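Local structure of DUF1460 domain-containing protein (Legionella pneumophila subsp. pneumophila, 2IM9) at residues Arg128-Asn132 with Trp179-Lys183; Val166-Ala170 with Ser217-Pro223. The protein is of unknown function but belongs to the N-acetylmuramoyl-L-alanine amidase-like family of the papain-like peptidase clan, so it may cleave peptidoglycan. One frame throughout, in Å; residues are numbered along the deposited sequence.

Interaction 1. Residues Arg128-Asn132 with Trp179-Lys183; sequences RSYIN and WYNHK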
ATOM      1  N   ARG A 128     -12.880  -2.876 -12.130  1.00 20.52           N
ATOM      2  CA  ARG A 128     -13.075  -1.674 -11.313  1.00 20.68           C
ATOM      3  C   ARG A 128     -14.424  -1.622 -10.604  1.00 19.43           C
ATOM      4  O   ARG A 128     -15.488  -1.534 -11.238  1.00 19.84           O
ATOM      5  CB  ARG A 128     -12.902  -0.418 -12.175  1.00 21.24           C
ATOM      6  CG  ARG A 128     -13.113   0.900 -11.407  1.00 22.37           C
ATOM      7  CD  ARG A 128     -13.416   2.079 -12.359  1.00 23.49           C
ATOM      8  NE  ARG A 128     -12.549   2.075 -13.538  1.00 28.50           N
ATOM      9  CZ  ARG A 128     -11.225   2.219 -13.510  1.00 29.80           C
ATOM     10  NH1 ARG A 128     -10.536   2.199 -14.646  1.00 31.46           N
ATOM     11  NH2 ARG A 128     -10.586   2.373 -12.353  1.00 30.89           N
ATOM     12  N   SER A 129     -14.375  -1.670  -9.276  1.00 17.72           N
ATOM     13  CA  SER A 129     -15.576  -1.489  -8.455  1.00 16.88           C
ATOM     14  C   SER A 129     -15.138  -1.287  -7.024  1.00 16.28           C
ATOM     15  O   SER A 129     -14.035  -1.711  -6.644  1.00 15.11           O
ATOM     16  CB  SER A 129     -16.511  -2.709  -8.560  1.00 17.48           C
ATOM     17  OG  SER A 129     -15.966  -3.813  -7.849  1.00 18.96           O
ATOM     18  N   TYR A 130     -15.991  -0.637  -6.228  1.00 15.00           N
ATOM     19  CA  TYR A 130     -15.687  -0.473  -4.809  1.00 15.30           C
ATOM     20  C   TYR A 130     -15.366  -1.817  -4.134  1.00 15.10           C
ATOM     21  O   TYR A 130     -14.353  -1.937  -3.445  1.00 14.87           O
ATOM     22  CB  TYR A 130     -16.800   0.267  -4.055  1.00 15.00           C
ATOM     23  CG  TYR A 130     -16.332   0.671  -2.666  1.00 15.58           C
ATOM     24  CD1 TYR A 130     -15.771   1.920  -2.441  1.00 14.80           C
ATOM     25  CD2 TYR A 130     -16.386  -0.231  -1.603  1.00 15.53           C
ATOM     26  CE1 TYR A 130     -15.322   2.288  -1.179  1.00 15.25           C
ATOM     27  CE2 TYR A 130     -15.924   0.119  -0.323  1.00 14.10           C
ATOM     28  CZ  TYR A 130     -15.391   1.375  -0.124  1.00 15.46           C
ATOM     29  OH  TYR A 130     -14.912   1.735   1.121  1.00 17.21           O
ATOM     30  N   ILE A 131     -16.204  -2.831  -4.343  1.00 15.39           N
ATOM     31  CA  ILE A 131     -16.013  -4.076  -3.599  1.00 15.91           C
ATOM     32  C   ILE A 131     -14.797  -4.843  -4.087  1.00 16.04           C
ATOM     33  O   ILE A 131     -14.245  -5.624  -3.330  1.00 17.09           O
ATOM     34  CB  ILE A 131     -17.246  -5.005  -3.604  1.00 16.98           C
ATOM     35  CG1 ILE A 131     -17.489  -5.572  -5.002  1.00 18.83           C
ATOM     36  CG2 ILE A 131     -18.470  -4.281  -3.020  1.00 16.47           C
ATOM     37  CD1 ILE A 131     -18.427  -6.757  -5.008  1.00 25.01           C
ATOM     38  N   ASN A 132     -14.402  -4.637  -5.350  1.00 16.11           N
ATOM     39  CA  ASN A 132     -13.207  -5.291  -5.894  1.00 15.91           C
ATOM     40  C   ASN A 132     -11.911  -4.565  -5.520  1.00 15.27           C
ATOM     41  O   ASN A 132     -10.817  -5.088  -5.711  1.00 15.75           O
ATOM     42  CB  ASN A 132     -13.292  -5.412  -7.421  1.00 17.21           C
ATOM     43  CG  ASN A 132     -14.158  -6.562  -7.886  1.00 20.79           C
ATOM     44  OD1 ASN A 132     -14.553  -7.431  -7.105  1.00 24.13           O
ATOM     45  ND2 ASN A 132     -14.462  -6.571  -9.182  1.00 24.50           N
ATOM     46  N   TRP A 179     -17.137  -5.204   8.497  1.00 13.97           N
ATOM     47  CA  TRP A 179     -16.483  -3.958   8.120  1.00 13.75           C
ATOM     48  C   TRP A 179     -17.471  -3.105   7.303  1.00 13.94           C
ATOM     49  O   TRP A 179     -17.605  -1.895   7.545  1.00 14.30           O
ATOM     50  CB  TRP A 179     -15.231  -4.282   7.312  1.00 13.61           C
ATOM     51  CG  TRP A 179     -14.430  -3.098   6.832  1.00 14.46           C
ATOM     52  CD1 TRP A 179     -13.686  -2.233   7.594  1.00 15.52           C
ATOM     53  CD2 TRP A 179     -14.230  -2.709   5.467  1.00 14.41           C
ATOM     54  NE1 TRP A 179     -13.054  -1.308   6.781  1.00 15.30           N
ATOM     55  CE2 TRP A 179     -13.377  -1.574   5.471  1.00 15.47           C
ATOM     56  CE3 TRP A 179     -14.698  -3.203   4.242  1.00 14.69           C
ATOM     57  CZ2 TRP A 179     -12.976  -0.919   4.284  1.00 15.16           C
ATOM     58  CZ3 TRP A 179     -14.302  -2.548   3.051  1.00 15.09           C
ATOM     59  CH2 TRP A 179     -13.453  -1.415   3.091  1.00 15.84           C
ATOM     60  N   TYR A 180     -18.183  -3.733   6.367  1.00 13.92           N
ATOM     61  CA  TYR A 180     -19.175  -2.984   5.585  1.00 14.06           C
ATOM     62  C   TYR A 180     -20.259  -2.434   6.486  1.00 14.52           C
ATOM     63  O   TYR A 180     -20.617  -1.263   6.364  1.00 15.44           O
ATOM     64  CB  TYR A 180     -19.766  -3.804   4.426  1.00 14.34           C
ATOM     65  CG  TYR A 180     -18.879  -3.732   3.222  1.00 13.62           C
ATOM     66  CD1 TYR A 180     -17.829  -4.634   3.058  1.00 12.77           C
ATOM     67  CD2 TYR A 180     -19.040  -2.710   2.266  1.00 15.35           C
ATOM     68  CE1 TYR A 180     -16.989  -4.556   1.951  1.00 14.11           C
ATOM     69  CE2 TYR A 180     -18.194  -2.611   1.166  1.00 15.23           C
ATOM     70  CZ  TYR A 180     -17.167  -3.523   1.025  1.00 15.15           C
ATOM     71  OH  TYR A 180     -16.327  -3.417  -0.044  1.00 16.06           O
ATOM     72  N   ASN A 181     -20.714  -3.253   7.432  1.00 13.79           N
ATOM     73  CA  ASN A 181     -21.817  -2.877   8.312  1.00 14.71           C
ATOM     74  C   ASN A 181     -21.499  -1.636   9.128  1.00 14.75           C
ATOM     75  O   ASN A 181     -22.382  -0.825   9.409  1.00 15.14           O
ATOM     76  CB  ASN A 181     -22.205  -4.043   9.221  1.00 15.25           C
ATOM     77  CG  ASN A 181     -23.411  -3.735  10.069  1.00 18.18           C
ATOM     78  OD1 ASN A 181     -24.492  -3.371   9.565  1.00 19.02           O
ATOM     79  ND2 ASN A 181     -23.240  -3.863  11.367  1.00 20.89           N
ATOM     80  N   HIS A 182     -20.226  -1.491   9.488  1.00 14.65           N
ATOM     81  CA  HIS A 182     -19.744  -0.328  10.260  1.00 15.06           C
ATOM     82  C   HIS A 182     -19.587   0.985   9.473  1.00 15.01           C
ATOM     83  O   HIS A 182     -19.301   2.035  10.055  1.00 14.98           O
ATOM     84  CB  HIS A 182     -18.406  -0.665  10.918  1.00 15.59           C
ATOM     85  CG  HIS A 182     -18.541  -1.211  12.308  1.00 17.80           C
ATOM     86  ND1 HIS A 182     -18.969  -2.496  12.568  1.00 20.99           N
ATOM     87  CD2 HIS A 182     -18.319  -0.637  13.512  1.00 18.11           C
ATOM     88  CE1 HIS A 182     -18.964  -2.702  13.877  1.00 20.17           C
ATOM     89  NE2 HIS A 182     -18.577  -1.587  14.471  1.00 21.56           N
ATOM     90  N   LYS A 183     -19.720   0.933   8.153  1.00 14.50           N
ATOM     91  CA  LYS A 183     -19.490   2.142   7.363  1.00 14.64           C
ATOM     92  C   LYS A 183     -20.548   3.219   7.548  1.00 14.98           C
ATOM     93  O   LYS A 183     -21.710   2.932   7.846  1.00 15.06           O
ATOM     94  CB  LYS A 183     -19.379   1.800   5.880  1.00 13.82           C
ATOM     95  CG  LYS A 183     -18.126   1.024   5.548  1.00 15.85           C
ATOM     96  CD  LYS A 183     -18.091   0.678   4.058  1.00 17.45           C
ATOM     97  CE  LYS A 183     -16.710   0.139   3.628  1.00 19.09           C
ATOM     98  NZ  LYS A 183     -15.607   1.109   3.962  1.00 21.57           N
TER
HETATM   99  O   HOH W   1     -14.509  -5.389  -0.397  1.00 17.81           O
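Tyr130 and Tyr180 run antiparallel to and alongside one another, so that the outer end of Tyr180 lies along the CD2-CE2 side of the Tyr130 ring. The hydroxyl of Tyr180 arrives at the edge of the Tyr130 ring, near its plane, with OH of Tyr180 3.5 Å from CD2 of Tyr130. The rings themselves touch where CE2 of Tyr130 meets CE2 of Tyr180 at 3.9 Å. Tyr130 gets there because its CG stands anti to the backbone N (chi1 -168°), which directs the phenol toward Lys183. That lysine approaches head-on from the helix side: its chain runs extended from CB to CE and turns only at the last torsion (chi4 -56°), which swings NZ aside, and NZ of Lys183 donates to OH of Tyr130 over 3.0 Å. The same ammonium sits 3.3 Å above one face of the Trp179 indole, offset toward its rim, and has a weak second partner in Thr187.

The contact ties the loop between helices 111-122 and 137-147 to the short helix 176-181 and the residues just after it. Leu205 of helix 195-209 touches both tyrosines and Ile131, and His135 packs against the rings of Tyr130 and Trp179.

Ile131 stands roughly perpendicular to the Tyr180 side chain, its CG2 3.8 Å from Tyr180 OH. A water in the plane of the Tyr180 ring bridges that hydroxyl, 2.7 Å from its OH, to the carbonyl O of Ile131, to which it donates. On the loop side, Ser129 OG accepts from the backbone N of Asn132 in an ST motif.

Interaction 2. Residues Val166-Ala170 with Ser217-Pro223; sequences VALYA and SNVPYIP
Leu168 and Tyr221 exchange both of their backbone hydrogen bonds, and Ala170 and Val219 do the same two residues along. These are the hydrogen-bonded pairs of an antiparallel ladder, with Tyr169 and Pro220 forming the non-hydrogen-bonded pair between them. Leu168 N reaches Tyr221 O at 2.8 Å in the carbonyl plane. Ala170 N approaches Val219 O at 2.9 Å along a nearly straight N-H line (174°), yet from above the plane of that carbonyl. Pro220 has no N-H to give; its CA instead leans on Leu168 O at 3.3 Å, a CA-H...O contact alongside the bond that this oxygen accepts from Tyr221 N.

With CG between its own backbone N and carbonyl carbon (chi1 71°), the Tyr221 ring swings across to the neighbouring strand and turns a face to CB of Leu168 in an off-centre CH-pi contact, 4.2 Å from that CB to the ring centroid. Ala170 N and Tyr169 C lie at the ring's edge. A water in the ring plane joins Tyr221 OH, 2.9 Å away, to Tyr169 O, to which it donates.

Ser217 OG looks elsewhere, to Asp265 and the backbone N of Ala172, while Asn313 of strand 311-317 serves Pro220 O. Both N and O of Leu168, Tyr221, Ala170 and Val219 are satisfied within their pairs, and the water takes up Tyr169 O. The register of strands 168-175 and 214-223 thus probably rests on the main chain, while the Tyr221 ring is probably held by the water at its hydroxyl together with Leu168, Ala170 and Pro252.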
ATOM      1  N   VAL A 166      14.038 -15.311  11.762  1.00 20.92           N
ATOM      2  CA  VAL A 166      13.607 -14.780  13.049  1.00 19.92           C
ATOM      3  C   VAL A 166      12.127 -14.365  12.993  1.00 19.33           C
ATOM      4  O   VAL A 166      11.574 -13.879  13.989  1.00 18.44           O
ATOM      5  CB  VAL A 166      14.466 -13.579  13.468  1.00 20.13           C
ATOM      6  CG1 VAL A 166      15.926 -14.023  13.686  1.00 20.64           C
ATOM      7  CG2 VAL A 166      14.412 -12.491  12.425  1.00 19.89           C
ATOM      8  N   ALA A 167      11.496 -14.578  11.835  1.00 18.31           N
ATOM      9  CA  ALA A 167      10.113 -14.117  11.626  1.00 17.33           C
ATOM     10  C   ALA A 167       9.064 -14.905  12.401  1.00 16.92           C
ATOM     11  O   ALA A 167       9.259 -16.086  12.716  1.00 16.88           O
ATOM     12  CB  ALA A 167       9.763 -14.119  10.144  1.00 18.22           C
ATOM     13  N   LEU A 168       7.949 -14.226  12.660  1.00 16.31           N
ATOM     14  CA  LEU A 168       6.774 -14.772  13.344  1.00 16.31           C
ATOM     15  C   LEU A 168       5.559 -14.550  12.441  1.00 16.62           C
ATOM     16  O   LEU A 168       5.677 -13.929  11.390  1.00 17.46           O
ATOM     17  CB  LEU A 168       6.564 -14.052  14.674  1.00 15.93           C
ATOM     18  CG  LEU A 168       7.753 -14.113  15.649  1.00 17.08           C
ATOM     19  CD1 LEU A 168       7.572 -13.160  16.832  1.00 17.36           C
ATOM     20  CD2 LEU A 168       7.974 -15.565  16.098  1.00 19.32           C
ATOM     21  N   TYR A 169       4.397 -15.074  12.838  1.00 17.08           N
ATOM     22  CA  TYR A 169       3.168 -14.876  12.058  1.00 17.26           C
ATOM     23  C   TYR A 169       2.186 -13.986  12.796  1.00 17.31           C
ATOM     24  O   TYR A 169       1.893 -14.202  13.995  1.00 18.19           O
ATOM     25  CB  TYR A 169       2.474 -16.220  11.763  1.00 17.19           C
ATOM     26  CG  TYR A 169       3.272 -17.198  10.923  1.00 17.41           C
ATOM     27  CD1 TYR A 169       3.370 -17.041   9.543  1.00 17.27           C
ATOM     28  CD2 TYR A 169       3.880 -18.301  11.513  1.00 16.31           C
ATOM     29  CE1 TYR A 169       4.092 -17.941   8.768  1.00 17.39           C
ATOM     30  CE2 TYR A 169       4.599 -19.224  10.750  1.00 17.21           C
ATOM     31  CZ  TYR A 169       4.703 -19.038   9.388  1.00 18.91           C
ATOM     32  OH  TYR A 169       5.422 -19.966   8.654  1.00 17.75           O
ATOM     33  N   ALA A 170       1.690 -12.973  12.094  1.00 17.03           N
ATOM     34  CA  ALA A 170       0.570 -12.165  12.587  1.00 18.02           C
ATOM     35  C   ALA A 170      -0.705 -12.646  11.908  1.00 18.13           C
ATOM     36  O   ALA A 170      -0.704 -12.924  10.710  1.00 17.90           O
ATOM     37  CB  ALA A 170       0.796 -10.714  12.268  1.00 17.75           C
ATOM     38  N   SER A 217      -5.905 -13.673   8.168  1.00 14.49           N
ATOM     39  CA  SER A 217      -4.644 -13.384   7.511  1.00 14.30           C
ATOM     40  C   SER A 217      -3.525 -14.258   8.080  1.00 14.52           C
ATOM     41  O   SER A 217      -3.666 -14.860   9.159  1.00 14.46           O
ATOM     42  CB  SER A 217      -4.295 -11.901   7.627  1.00 14.22           C
ATOM     43  OG  SER A 217      -3.956 -11.570   8.956  1.00 14.52           O
ATOM     44  N   ASN A 218      -2.414 -14.330   7.349  1.00 15.21           N
ATOM     45  CA  ASN A 218      -1.221 -15.035   7.826  1.00 15.53           C
ATOM     46  C   ASN A 218      -0.014 -14.238   7.316  1.00 15.51           C
ATOM     47  O   ASN A 218       0.503 -14.460   6.199  1.00 17.35           O
ATOM     48  CB  ASN A 218      -1.188 -16.491   7.343  1.00 16.41           C
ATOM     49  CG  ASN A 218      -0.353 -17.401   8.256  1.00 18.06           C
ATOM     50  OD1 ASN A 218      -0.280 -17.187   9.475  1.00 21.62           O
ATOM     51  ND2 ASN A 218       0.227 -18.447   7.680  1.00 19.13           N
ATOM     52  N   VAL A 219       0.403 -13.274   8.125  1.00 14.66           N
ATOM     53  CA  VAL A 219       1.353 -12.269   7.659  1.00 14.87           C
ATOM     54  C   VAL A 219       2.680 -12.452   8.375  1.00 14.54           C
ATOM     55  O   VAL A 219       2.774 -12.165   9.576  1.00 14.88           O
ATOM     56  CB  VAL A 219       0.849 -10.843   7.942  1.00 14.27           C
ATOM     57  CG1 VAL A 219       1.880  -9.807   7.432  1.00 15.45           C
ATOM     58  CG2 VAL A 219      -0.549 -10.619   7.287  1.00 15.17           C
ATOM     59  N   PRO A 220       3.722 -12.890   7.638  1.00 15.23           N
ATOM     60  CA  PRO A 220       5.020 -12.988   8.309  1.00 14.87           C
ATOM     61  C   PRO A 220       5.514 -11.618   8.753  1.00 14.50           C
ATOM     62  O   PRO A 220       5.254 -10.607   8.072  1.00 14.23           O
ATOM     63  CB  PRO A 220       5.937 -13.559   7.219  1.00 15.80           C
ATOM     64  CG  PRO A 220       4.993 -14.271   6.278  1.00 16.57           C
ATOM     65  CD  PRO A 220       3.803 -13.351   6.236  1.00 15.38           C
ATOM     66  N   TYR A 221       6.211 -11.566   9.882  1.00 13.67           N
ATOM     67  CA  TYR A 221       6.855 -10.302  10.276  1.00 14.21           C
ATOM     68  C   TYR A 221       8.117 -10.565  11.067  1.00 14.33           C
ATOM     69  O   TYR A 221       8.214 -11.565  11.806  1.00 13.91           O
ATOM     70  CB  TYR A 221       5.901  -9.355  11.041  1.00 14.24           C
ATOM     71  CG  TYR A 221       5.548  -9.793  12.451  1.00 14.54           C
ATOM     72  CD1 TYR A 221       6.200  -9.236  13.562  1.00 15.32           C
ATOM     73  CD2 TYR A 221       4.554 -10.752  12.684  1.00 13.62           C
ATOM     74  CE1 TYR A 221       5.868  -9.621  14.873  1.00 16.02           C
ATOM     75  CE2 TYR A 221       4.245 -11.168  14.012  1.00 15.70           C
ATOM     76  CZ  TYR A 221       4.897 -10.589  15.079  1.00 16.23           C
ATOM     77  OH  TYR A 221       4.575 -10.978  16.375  1.00 17.96           O
ATOM     78  N   ILE A 222       9.089  -9.674  10.874  1.00 14.62           N
ATOM     79  CA  ILE A 222      10.300  -9.694  11.685  1.00 14.71           C
ATOM     80  C   ILE A 222       9.982  -8.850  12.903  1.00 14.72           C
ATOM     81  O   ILE A 222       9.660  -7.665  12.775  1.00 13.74           O
ATOM     82  CB  ILE A 222      11.480  -9.066  10.953  1.00 15.04           C
ATOM     83  CG1 ILE A 222      11.767  -9.809   9.644  1.00 16.30           C
ATOM     84  CG2 ILE A 222      12.756  -9.131  11.815  1.00 16.63           C
ATOM     85  CD1 ILE A 222      12.764  -9.071   8.788  1.00 21.38           C
ATOM     86  N   PRO A 223      10.056  -9.456  14.094  1.00 15.00           N
ATOM     87  CA  PRO A 223       9.685  -8.776  15.331  1.00 16.27           C
ATOM     88  C   PRO A 223      10.733  -7.771  15.817  1.00 16.40           C
ATOM     89  O   PRO A 223      11.933  -7.954  15.566  1.00 16.60           O
ATOM     90  CB  PRO A 223       9.607  -9.931  16.331  1.00 16.04           C
ATOM     91  CG  PRO A 223      10.567 -10.893  15.847  1.00 16.45           C
ATOM     92  CD  PRO A 223      10.474 -10.848  14.350  1.00 15.19           C
TER
HETATM   93  O   HOH W   2       2.867 -13.279  16.473  1.00 28.39           O

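Strand 168-175 runs directly into helix 176-181, so the chain that pairs with residues 217-223 in interaction 2 goes on to supply Trp179-Lys183 for interaction 1. The segments alternate along the sequence: 128-132, 166-170, 179-183, then 217-223. Helix 195-209, whose Leu205 packs on interaction 1, lies on the way to strand 214-223. The contacts are separate, their centres about 27 Å apart and their nearest atoms about 13 Å apart. One is a ladder in the antiparallel sheet; the other fastens a loop to the chain leaving that sheet. Helix 137-147, which follows the 128-132 loop, reaches Ser217 and Val219 through Ser138.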